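Local coordinates for 35 kDa hemin binding protein (Porphyromonas gingivalis, PDB 5Y1A) that probably binds hemin and carries a thioredoxin domain joined to a beta-sandwich domain, as a cargo of the type IX secretion system, at residues Thr44-Gly49 with Lys190-Gln195; Gln75-Tyr80 with His204-Leu209; Leu178-Tyr183 with Asp219-Ala224; Ala163-Lys168 with Phe229-Glu234. One frame throughout, in Å; residues are numbered along the deposited sequence.

Interaction 1 (Thr44-Gly49 with Lys190-Gln195); sequences TAEWCG and KPINPQ
The loop that carries C48, first cysteine of what appears to be a thioredoxin-type CxxC (C48, C51), is met here by the loop 190-195, with E46 and Q195 reaching across in opposite directions. The extended E46 side chain ends against the backbone of I192 and N193. N193 N donates to E46 OE1 over 3.0 Å, almost straight at 168° but from above the carboxylate plane. I192 N lies 2.8 Å from E46 OE2 in what would be a second bond, though a doubtful one, because OE2 sits too close to H204. A water bridges the same OE1 to N193 OD1. Q195 runs the other way, turned at chi2 (67°) so that its amide lies beside the type I turn A45-C48. Its NE2 donates to A45 O over 3.1 Å, with the acceptor nearly in the amide plane. C48 N, closing the turn, reaches this oxygen from the opposite face of the carbonyl plane. Q195 OE1 accepts from a water 2.8 Å away that also contacts T44 OG1, and is bonded to H204 NE2. Q195 also touches C51 and P52 where helix 51-63 starts, a position consistent with the active-site loop of the thioredoxin fold.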
# COMPACT_ATOMS: atom_id res chain seq x y z
N THR A 44 8.70 -7.87 -11.15
CA THR A 44 8.54 -7.19 -12.42
C THR A 44 9.50 -6.00 -12.56
O THR A 44 10.09 -5.53 -11.57
CB THR A 44 7.05 -6.73 -12.57
OG1 THR A 44 6.79 -6.31 -13.92
CG2 THR A 44 6.71 -5.59 -11.60
N ALA A 45 9.65 -5.50 -13.79
CA ALA A 45 10.40 -4.27 -14.03
C ALA A 45 9.94 -3.53 -15.27
O ALA A 45 9.44 -4.15 -16.21
CB ALA A 45 11.89 -4.55 -14.12
N GLU A 46 10.15 -2.22 -15.28
CA GLU A 46 9.71 -1.38 -16.39
C GLU A 46 10.47 -1.66 -17.69
O GLU A 46 9.95 -1.44 -18.80
CB GLU A 46 9.78 0.09 -15.99
CG GLU A 46 8.62 0.44 -15.03
CD GLU A 46 8.60 1.90 -14.59
OE1 GLU A 46 9.61 2.60 -14.84
OE2 GLU A 46 7.59 2.34 -13.99
N TRP A 47 11.69 -2.17 -17.55
CA TRP A 47 12.52 -2.55 -18.72
C TRP A 47 12.18 -3.94 -19.27
O TRP A 47 12.67 -4.33 -20.34
CB TRP A 47 14.02 -2.44 -18.38
CG TRP A 47 14.42 -3.20 -17.12
CD1 TRP A 47 14.74 -2.65 -15.91
CD2 TRP A 47 14.53 -4.63 -16.95
NE1 TRP A 47 15.03 -3.65 -15.00
CE2 TRP A 47 14.93 -4.86 -15.62
CE3 TRP A 47 14.35 -5.73 -17.81
CZ2 TRP A 47 15.10 -6.16 -15.09
CZ3 TRP A 47 14.54 -7.01 -17.31
CH2 TRP A 47 14.91 -7.22 -15.95
N CYS A 48 11.35 -4.68 -18.55
CA CYS A 48 11.07 -6.09 -18.86
C CYS A 48 9.90 -6.21 -19.85
O CYS A 48 8.75 -5.97 -19.50
CB CYS A 48 10.80 -6.86 -17.56
SG CYS A 48 10.17 -8.54 -17.78
N GLY A 49 10.22 -6.53 -21.11
CA GLY A 49 9.19 -6.57 -22.17
C GLY A 49 8.13 -7.65 -21.96
O GLY A 49 7.01 -7.53 -22.44
N LYS A 190 0.94 5.76 -13.60
CA LYS A 190 1.79 6.03 -14.76
C LYS A 190 3.20 5.49 -14.48
O LYS A 190 3.78 5.81 -13.44
CB LYS A 190 1.86 7.53 -15.06
CG LYS A 190 2.71 7.82 -16.31
CD LYS A 190 2.54 9.27 -16.80
CE LYS A 190 3.13 9.46 -18.20
NZ LYS A 190 3.43 10.92 -18.48
N PRO A 191 3.74 4.66 -15.39
CA PRO A 191 5.12 4.20 -15.21
C PRO A 191 6.12 5.35 -15.09
O PRO A 191 5.87 6.45 -15.61
CB PRO A 191 5.39 3.39 -16.48
CG PRO A 191 4.03 2.88 -16.87
CD PRO A 191 3.12 4.05 -16.58
N ILE A 192 7.23 5.11 -14.39
CA ILE A 192 8.26 6.13 -14.17
C ILE A 192 9.02 6.36 -15.48
O ILE A 192 9.25 7.51 -15.89
CB ILE A 192 9.24 5.75 -13.01
CG1 ILE A 192 8.51 5.72 -11.64
CG2 ILE A 192 10.50 6.63 -13.03
CD1 ILE A 192 7.75 7.00 -11.24
N ASN A 193 9.39 5.26 -16.13
CA ASN A 193 9.85 5.24 -17.52
C ASN A 193 8.89 4.35 -18.30
O ASN A 193 8.30 3.42 -17.71
CB ASN A 193 11.28 4.67 -17.57
CG ASN A 193 12.25 5.49 -16.74
OD1 ASN A 193 12.77 5.03 -15.71
ND2 ASN A 193 12.50 6.73 -17.18
N PRO A 194 8.70 4.61 -19.62
CA PRO A 194 7.72 3.78 -20.33
C PRO A 194 7.95 2.28 -20.16
O PRO A 194 9.09 1.80 -20.22
CB PRO A 194 7.88 4.21 -21.79
CG PRO A 194 8.26 5.66 -21.66
CD PRO A 194 9.24 5.67 -20.49
N GLN A 195 6.85 1.57 -19.88
CA GLN A 195 6.92 0.13 -19.68
C GLN A 195 7.24 -0.58 -21.01
O GLN A 195 6.50 -0.44 -22.00
CB GLN A 195 5.61 -0.38 -19.08
CG GLN A 195 5.50 -1.92 -18.96
CD GLN A 195 6.48 -2.50 -17.96
OE1 GLN A 195 6.49 -2.10 -16.81
NE2 GLN A 195 7.28 -3.51 -18.40
O HOH W 1 6.21 -3.74 -14.53
O HOH W 2 12.15 2.48 -15.21

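Interaction 2 (Gln75-Tyr80 with His204-Leu209)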
# COMPACT_ATOMS: atom_id res chain seq x y z
N GLN A 75 -3.43 -8.90 -5.22
CA GLN A 75 -2.18 -8.85 -5.98
C GLN A 75 -1.25 -7.74 -5.50
O GLN A 75 -1.69 -6.69 -5.02
CB GLN A 75 -2.45 -8.58 -7.46
CG GLN A 75 -3.38 -9.52 -8.18
CD GLN A 75 -3.65 -9.00 -9.60
OE1 GLN A 75 -2.77 -9.03 -10.45
NE2 GLN A 75 -4.86 -8.51 -9.83
N THR A 76 0.05 -8.00 -5.59
CA THR A 76 1.06 -6.96 -5.38
C THR A 76 2.16 -7.13 -6.43
O THR A 76 2.48 -8.26 -6.79
CB THR A 76 1.69 -7.02 -3.99
OG1 THR A 76 2.44 -8.23 -3.86
CG2 THR A 76 0.64 -6.98 -2.89
N PHE A 77 2.68 -6.01 -6.94
CA PHE A 77 3.77 -6.03 -7.92
C PHE A 77 4.96 -5.34 -7.28
O PHE A 77 4.84 -4.20 -6.82
CB PHE A 77 3.38 -5.32 -9.22
CG PHE A 77 2.39 -6.10 -10.05
CD1 PHE A 77 2.81 -6.80 -11.19
CD2 PHE A 77 1.04 -6.17 -9.67
CE1 PHE A 77 1.91 -7.58 -11.94
CE2 PHE A 77 0.12 -6.92 -10.42
CZ PHE A 77 0.55 -7.63 -11.56
N VAL A 78 6.09 -6.04 -7.27
CA VAL A 78 7.31 -5.58 -6.60
C VAL A 78 8.34 -5.34 -7.69
O VAL A 78 8.69 -6.25 -8.44
CB VAL A 78 7.86 -6.67 -5.64
CG1 VAL A 78 9.17 -6.20 -5.02
CG2 VAL A 78 6.83 -7.01 -4.53
N HIS A 79 8.78 -4.09 -7.80
CA HIS A 79 9.70 -3.70 -8.87
C HIS A 79 11.16 -3.83 -8.46
O HIS A 79 11.48 -3.62 -7.30
CB HIS A 79 9.41 -2.26 -9.28
CG HIS A 79 8.26 -2.14 -10.23
ND1 HIS A 79 8.42 -1.86 -11.56
CD2 HIS A 79 6.93 -2.32 -10.04
CE1 HIS A 79 7.25 -1.85 -12.16
NE2 HIS A 79 6.32 -2.14 -11.26
N TYR A 80 12.03 -4.17 -9.42
CA TYR A 80 13.46 -4.18 -9.15
C TYR A 80 14.31 -3.66 -10.29
O TYR A 80 14.01 -3.89 -11.48
CB TYR A 80 13.93 -5.57 -8.73
CG TYR A 80 15.29 -5.56 -8.06
CD1 TYR A 80 15.46 -4.91 -6.84
CD2 TYR A 80 16.39 -6.21 -8.62
CE1 TYR A 80 16.66 -4.88 -6.19
CE2 TYR A 80 17.66 -6.18 -7.95
CZ TYR A 80 17.75 -5.51 -6.73
OH TYR A 80 18.91 -5.41 -5.98
N HIS A 204 0.47 0.77 -14.48
CA HIS A 204 0.76 -0.25 -13.46
C HIS A 204 -0.46 -0.39 -12.56
O HIS A 204 -1.25 0.55 -12.42
CB HIS A 204 1.98 0.13 -12.61
CG HIS A 204 3.26 0.15 -13.36
ND1 HIS A 204 4.21 1.14 -13.20
CD2 HIS A 204 3.76 -0.70 -14.29
CE1 HIS A 204 5.24 0.88 -13.99
NE2 HIS A 204 4.99 -0.23 -14.66
N GLN A 205 -0.65 -1.58 -11.97
CA GLN A 205 -1.71 -1.79 -11.00
C GLN A 205 -1.15 -2.50 -9.76
O GLN A 205 -0.17 -3.23 -9.88
CB GLN A 205 -2.80 -2.68 -11.58
CG GLN A 205 -3.44 -2.14 -12.83
CD GLN A 205 -4.18 -0.85 -12.62
OE1 GLN A 205 -4.47 -0.46 -11.49
NE2 GLN A 205 -4.54 -0.18 -13.74
N HIS A 206 -1.78 -2.28 -8.61
CA HIS A 206 -1.48 -3.04 -7.38
C HIS A 206 0.03 -2.99 -7.08
O HIS A 206 0.63 -3.99 -6.68
CB HIS A 206 -1.95 -4.50 -7.53
CG HIS A 206 -3.30 -4.64 -8.16
ND1 HIS A 206 -4.45 -4.15 -7.57
CD2 HIS A 206 -3.70 -5.22 -9.32
CE1 HIS A 206 -5.49 -4.41 -8.34
NE2 HIS A 206 -5.06 -5.04 -9.42
N THR A 207 0.64 -1.81 -7.23
CA THR A 207 2.11 -1.71 -7.23
C THR A 207 2.62 -1.25 -5.86
O THR A 207 2.17 -0.24 -5.33
CB THR A 207 2.53 -0.79 -8.38
OG1 THR A 207 2.13 -1.42 -9.61
CG2 THR A 207 4.05 -0.54 -8.40
N VAL A 208 3.54 -2.01 -5.28
CA VAL A 208 4.04 -1.67 -3.95
C VAL A 208 4.92 -0.42 -3.98
O VAL A 208 5.92 -0.40 -4.68
CB VAL A 208 4.85 -2.82 -3.34
CG1 VAL A 208 5.35 -2.40 -1.96
CG2 VAL A 208 3.99 -4.09 -3.26
N LEU A 209 4.52 0.63 -3.26
CA LEU A 209 5.39 1.81 -3.13
C LEU A 209 5.91 2.06 -1.73
O LEU A 209 6.91 2.82 -1.57
CB LEU A 209 4.69 3.09 -3.62
CG LEU A 209 4.27 3.02 -5.09
CD1 LEU A 209 3.66 4.39 -5.47
CD2 LEU A 209 5.41 2.62 -6.06
O HOH W 3 -6.18 -5.87 -11.72
O HOH W 4 6.86 -2.23 -6.68
O HOH W 5 3.84 -2.83 -11.40
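Backbone bonds join F77 to both H206 and V208: F77 N donates to H206 O over 2.9 Å, and V208 N to F77 O over 3.0 Å. These flank the single bridge F77-T207, beyond which strands 75-79 and 207-209 splay apart at 59°. One water adds to the polar set, linking F77 O, V208 O and H79 N.

Ring contacts lie at both ends. H79 turns its edge to the face of H204, an edge-to-face pair with centroids 4.8 Å apart, while H79 ND1 is held by D82. At the other end, the amide of Q75 slants at 45° to the H206 ring, Q75 NE2 lying 3.5 Å from H206 CD2. H206 takes a left-handed backbone conformation and, with T207, forms a G1 beta bulge against strand 179-186. The bulge lies where that edge strand of the beta sandwich meets strand 73-79 of the thioredoxin domain.

Among the apolar contacts, V208 CG2 packs on T76 CB at 3.8 Å, whereas T76 OG1 is bonded to L40 O. T207 CG2 stands anti to its own N, which brings it within 3.8 Å of H79 CD2 and leaves OG1 2.8 Å from a water that also meets H79 NE2.

Interaction 3 (Leu178-Tyr183 with Asp219-Ala224); sequences LMLTAY and DALNIA
L180 and D219 form an antiparallel hydrogen-bonded pair, with L180 N donating to D219 O over 2.8 Å, in the carbonyl plane, and D219 N to L180 O over 2.9 Å. Past the non-hydrogen-bonded pair M179-A220, L221 N continues the pairing with a 2.9 Å bond to L178 O. The side chain of L221 folds back across 178-183: CD2 packs against L180 CB at 3.9 Å, while CD1 lies 4.1 Å from L178 CB. I223 adds a looser apolar contact, its CG1 4.3 Å from L178 CD1. On the face shared by M179 and A220, the methionine is bent at both chi2 (-58°) and chi3 (-70°), which curls its CE over the peptide to 3.8 Å from A220 N.

In the next shell a water donates to L180 O and to D219 OD2, and the same OD2 forms a salt bridge with K233, so the carboxylate is tied to the opposing sheet. Strand 179-186 is flanked by strand 207-220 on one side and strand 245-252 on the other. L180 faces F165 and L178 faces V169, both on strand 161-169 of the other sheet, so the side chains of L178 and L180 point into the interior of the beta sandwich.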
# COMPACT_ATOMS: atom_id res chain seq x y z
N LEU A 178 5.24 -14.72 14.79
CA LEU A 178 4.39 -14.35 13.66
C LEU A 178 4.72 -12.90 13.35
O LEU A 178 4.97 -12.11 14.25
CB LEU A 178 2.91 -14.48 14.01
CG LEU A 178 2.47 -15.90 14.41
CD1 LEU A 178 0.99 -15.91 14.82
CD2 LEU A 178 2.67 -16.84 13.26
N MET A 179 4.67 -12.58 12.05
CA MET A 179 5.05 -11.27 11.57
C MET A 179 3.85 -10.61 10.90
O MET A 179 2.97 -11.28 10.38
CB MET A 179 6.17 -11.43 10.53
CG MET A 179 7.35 -12.31 10.98
SD MET A 179 8.16 -11.73 12.51
CE MET A 179 8.90 -10.28 11.88
N LEU A 180 3.82 -9.28 10.92
CA LEU A 180 2.88 -8.55 10.08
C LEU A 180 3.61 -7.62 9.11
O LEU A 180 4.52 -6.86 9.52
CB LEU A 180 1.86 -7.78 10.93
CG LEU A 180 0.77 -7.17 10.05
CD1 LEU A 180 -0.58 -7.72 10.39
CD2 LEU A 180 0.82 -5.64 10.12
N THR A 181 3.25 -7.72 7.84
CA THR A 181 3.76 -6.81 6.81
C THR A 181 2.58 -6.05 6.23
O THR A 181 1.51 -6.62 5.99
CB THR A 181 4.55 -7.58 5.73
OG1 THR A 181 5.75 -8.11 6.32
CG2 THR A 181 4.96 -6.67 4.58
N ALA A 182 2.77 -4.75 5.99
CA ALA A 182 1.73 -3.98 5.30
C ALA A 182 2.37 -3.17 4.16
O ALA A 182 3.47 -2.57 4.32
CB ALA A 182 0.99 -3.06 6.27
N TYR A 183 1.66 -3.15 3.04
CA TYR A 183 2.06 -2.41 1.85
C TYR A 183 1.04 -1.30 1.55
O TYR A 183 -0.17 -1.48 1.76
CB TYR A 183 2.09 -3.31 0.60
CG TYR A 183 3.04 -4.49 0.61
CD1 TYR A 183 4.23 -4.46 1.36
CD2 TYR A 183 2.78 -5.61 -0.19
CE1 TYR A 183 5.12 -5.58 1.32
CE2 TYR A 183 3.63 -6.70 -0.23
CZ TYR A 183 4.80 -6.69 0.53
OH TYR A 183 5.65 -7.78 0.48
N ASP A 219 7.00 -6.54 11.01
CA ASP A 219 7.04 -6.29 12.45
C ASP A 219 6.63 -7.55 13.18
O ASP A 219 5.68 -8.21 12.77
CB ASP A 219 6.02 -5.21 12.81
CG ASP A 219 6.45 -3.81 12.38
OD1 ASP A 219 7.58 -3.39 12.66
OD2 ASP A 219 5.63 -3.14 11.77
N ALA A 220 7.29 -7.85 14.31
CA ALA A 220 6.89 -8.97 15.19
C ALA A 220 5.53 -8.70 15.82
O ALA A 220 5.28 -7.61 16.36
CB ALA A 220 7.94 -9.20 16.32
N LEU A 221 4.63 -9.69 15.74
CA LEU A 221 3.30 -9.55 16.33
C LEU A 221 3.25 -9.95 17.78
O LEU A 221 3.75 -11.01 18.17
CB LEU A 221 2.28 -10.41 15.55
CG LEU A 221 1.73 -9.84 14.27
CD1 LEU A 221 1.00 -10.94 13.49
CD2 LEU A 221 0.77 -8.64 14.54
N ASN A 222 2.59 -9.12 18.58
CA ASN A 222 2.35 -9.40 19.98
C ASN A 222 0.98 -10.04 20.14
O ASN A 222 -0.03 -9.35 20.07
CB ASN A 222 2.42 -8.11 20.79
CG ASN A 222 3.84 -7.60 20.96
OD1 ASN A 222 4.14 -6.44 20.65
ND2 ASN A 222 4.73 -8.47 21.43
N ILE A 223 0.96 -11.36 20.34
CA ILE A 223 -0.29 -12.12 20.38
C ILE A 223 -0.69 -12.32 21.85
O ILE A 223 0.10 -12.89 22.62
CB ILE A 223 -0.12 -13.50 19.66
CG1 ILE A 223 0.30 -13.33 18.17
CG2 ILE A 223 -1.40 -14.37 19.78
CD1 ILE A 223 -0.74 -12.61 17.26
N ALA A 224 -1.87 -11.84 22.22
CA ALA A 224 -2.41 -12.03 23.58
C ALA A 224 -2.92 -13.48 23.80
O ALA A 224 -3.05 -14.27 22.86
CB ALA A 224 -3.50 -11.02 23.87
O HOH W 6 5.56 -12.87 17.12
O HOH W 7 4.03 -3.95 9.81

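Interaction 4 (Ala163-Lys168 with Phe229-Glu234); sequences ATFTGK and FTIKKE
Strands 163-168 and 229-234 run antiparallel, their axes 4.7 Å apart at 170°, and six backbone hydrogen bonds join the pairs A163-K233, F165-I231 and G167-F229. This is the edge of one sheet of the beta sandwich, probably the immunoglobulin-like domain, with 228-235 as the outer strand and 161-169 next to it. The central bond, F165 N to I231 O, is 2.8 Å long and nearly straight (176°), close to the C=O axis. The pairing is less regular at G167, where F229 N approaches G167 O from above the carbonyl plane.

F165, I231 and F229 lie on the inward face. The F165 ring is met at its edge by I231 CG2, 3.9 Å from CD2, and K233 CG reaches the edge at CE2 (4.0 Å) before the lysine chain bends at chi2 toward D219 and L212. F165 also touches V247, A249 and L180 of the facing sheet. On the outer face, T166 and T230 lie side by side and point the same way, with T166 CG2 3.7 Å from T230 OG1. T164 OG1 rests against the aliphatic part of the extended K232 chain, 3.7 Å from CG.

F229 holds CG between its backbone N and carbonyl carbon (chi1 65°), the crowded position, which swings the ring back over its cross-strand neighbour. This is the aromatic cover of a strand glycine known as aromatic rescue: G167 CA stands over the ring face in a CH-pi contact, 3.8 Å from the F229 centroid, and G167 N lies 3.6 Å above the ring plane, over its centre.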
# COMPACT_ATOMS: atom_id res chain seq x y z
N ALA A 163 -3.41 3.47 9.74
CA ALA A 163 -3.89 2.12 9.45
C ALA A 163 -3.83 1.36 10.76
O ALA A 163 -2.79 1.27 11.41
CB ALA A 163 -3.02 1.46 8.38
N THR A 164 -4.98 0.85 11.18
CA THR A 164 -5.05 0.05 12.38
C THR A 164 -5.37 -1.38 11.95
O THR A 164 -6.39 -1.63 11.29
CB THR A 164 -6.11 0.58 13.35
OG1 THR A 164 -5.79 1.94 13.66
CG2 THR A 164 -6.12 -0.23 14.63
N PHE A 165 -4.48 -2.31 12.31
CA PHE A 165 -4.59 -3.71 11.93
C PHE A 165 -4.93 -4.47 13.18
O PHE A 165 -4.17 -4.43 14.15
CB PHE A 165 -3.27 -4.25 11.38
CG PHE A 165 -2.68 -3.40 10.31
CD1 PHE A 165 -3.37 -3.19 9.13
CD2 PHE A 165 -1.48 -2.72 10.51
CE1 PHE A 165 -2.84 -2.39 8.13
CE2 PHE A 165 -0.95 -1.91 9.49
CZ PHE A 165 -1.65 -1.74 8.31
N THR A 166 -6.07 -5.13 13.17
CA THR A 166 -6.51 -5.88 14.33
C THR A 166 -6.86 -7.27 13.84
O THR A 166 -7.42 -7.44 12.76
CB THR A 166 -7.77 -5.25 15.00
OG1 THR A 166 -8.82 -5.15 14.03
CG2 THR A 166 -7.44 -3.85 15.57
N GLY A 167 -6.56 -8.27 14.65
CA GLY A 167 -6.85 -9.62 14.22
C GLY A 167 -6.76 -10.63 15.32
O GLY A 167 -6.65 -10.30 16.50
N LYS A 168 -6.82 -11.90 14.93
CA LYS A 168 -6.76 -13.00 15.88
C LYS A 168 -6.12 -14.19 15.21
O LYS A 168 -6.24 -14.36 14.01
CB LYS A 168 -8.16 -13.41 16.35
CG LYS A 168 -8.69 -12.60 17.50
CD LYS A 168 -9.92 -13.25 18.10
CE LYS A 168 -10.26 -12.64 19.45
NZ LYS A 168 -10.42 -11.14 19.37
N PHE A 229 -4.48 -9.40 18.43
CA PHE A 229 -3.38 -8.43 18.26
C PHE A 229 -3.90 -7.13 17.66
O PHE A 229 -4.93 -7.11 16.99
CB PHE A 229 -2.27 -9.00 17.38
CG PHE A 229 -2.71 -9.26 15.94
CD1 PHE A 229 -2.66 -8.23 14.99
CD2 PHE A 229 -3.17 -10.53 15.55
CE1 PHE A 229 -3.05 -8.47 13.65
CE2 PHE A 229 -3.56 -10.78 14.24
CZ PHE A 229 -3.51 -9.73 13.28
N THR A 230 -3.14 -6.06 17.88
CA THR A 230 -3.42 -4.75 17.30
C THR A 230 -2.10 -4.08 16.97
O THR A 230 -1.20 -4.05 17.82
CB THR A 230 -4.19 -3.82 18.28
OG1 THR A 230 -5.43 -4.43 18.66
CG2 THR A 230 -4.51 -2.48 17.62
N ILE A 231 -1.97 -3.59 15.74
CA ILE A 231 -0.81 -2.78 15.32
C ILE A 231 -1.39 -1.53 14.67
O ILE A 231 -2.28 -1.64 13.84
CB ILE A 231 0.10 -3.54 14.29
CG1 ILE A 231 0.91 -4.62 15.02
CG2 ILE A 231 1.03 -2.55 13.53
CD1 ILE A 231 2.11 -5.18 14.26
N LYS A 232 -0.88 -0.35 15.04
CA LYS A 232 -1.32 0.89 14.43
C LYS A 232 -0.13 1.58 13.76
O LYS A 232 0.95 1.70 14.35
CB LYS A 232 -2.00 1.84 15.45
CG LYS A 232 -2.51 3.14 14.80
CD LYS A 232 -3.27 4.06 15.79
CE LYS A 232 -4.03 5.16 15.06
NZ LYS A 232 -4.25 6.36 15.95
N LYS A 233 -0.33 2.04 12.52
CA LYS A 233 0.71 2.80 11.82
C LYS A 233 0.18 4.19 11.47
O LYS A 233 -1.01 4.37 11.21
CB LYS A 233 1.13 2.08 10.52
CG LYS A 233 1.75 0.70 10.75
CD LYS A 233 3.19 0.83 11.23
CE LYS A 233 3.87 -0.58 11.30
NZ LYS A 233 5.28 -0.39 11.74
N GLU A 234 1.07 5.17 11.44
CA GLU A 234 0.72 6.53 11.04
C GLU A 234 1.83 7.03 10.12
O GLU A 234 2.96 7.26 10.59
CB GLU A 234 0.56 7.40 12.29
CG GLU A 234 0.34 8.87 12.01
CD GLU A 234 0.27 9.72 13.27
OE1 GLU A 234 1.23 10.48 13.54
OE2 GLU A 234 -0.74 9.63 13.99

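Overall arrangement
From the N terminus the chain lays down 44-49 and 75-80 in the thioredoxin part, then 163-168 and 178-183 in the beta sandwich, before the loop 190-195 returns to 44-49 and closes interaction 1. Segment 204-209 then closes interaction 2, 219-224 closes interaction 3, and 229-234 closes interaction 4. Interaction 3 is nested inside interaction 4, whereas interactions 1 and 2 cross each other and both of these. Interactions 1 and 2 adjoin and fasten the thioredoxin part to the loop and strand following 179-186. Interactions 3 and 4, with centres 9 Å apart, pair strands in the two facing sheets. Strand 207-220 serves both interaction 2 and interaction 3, linking the two regions.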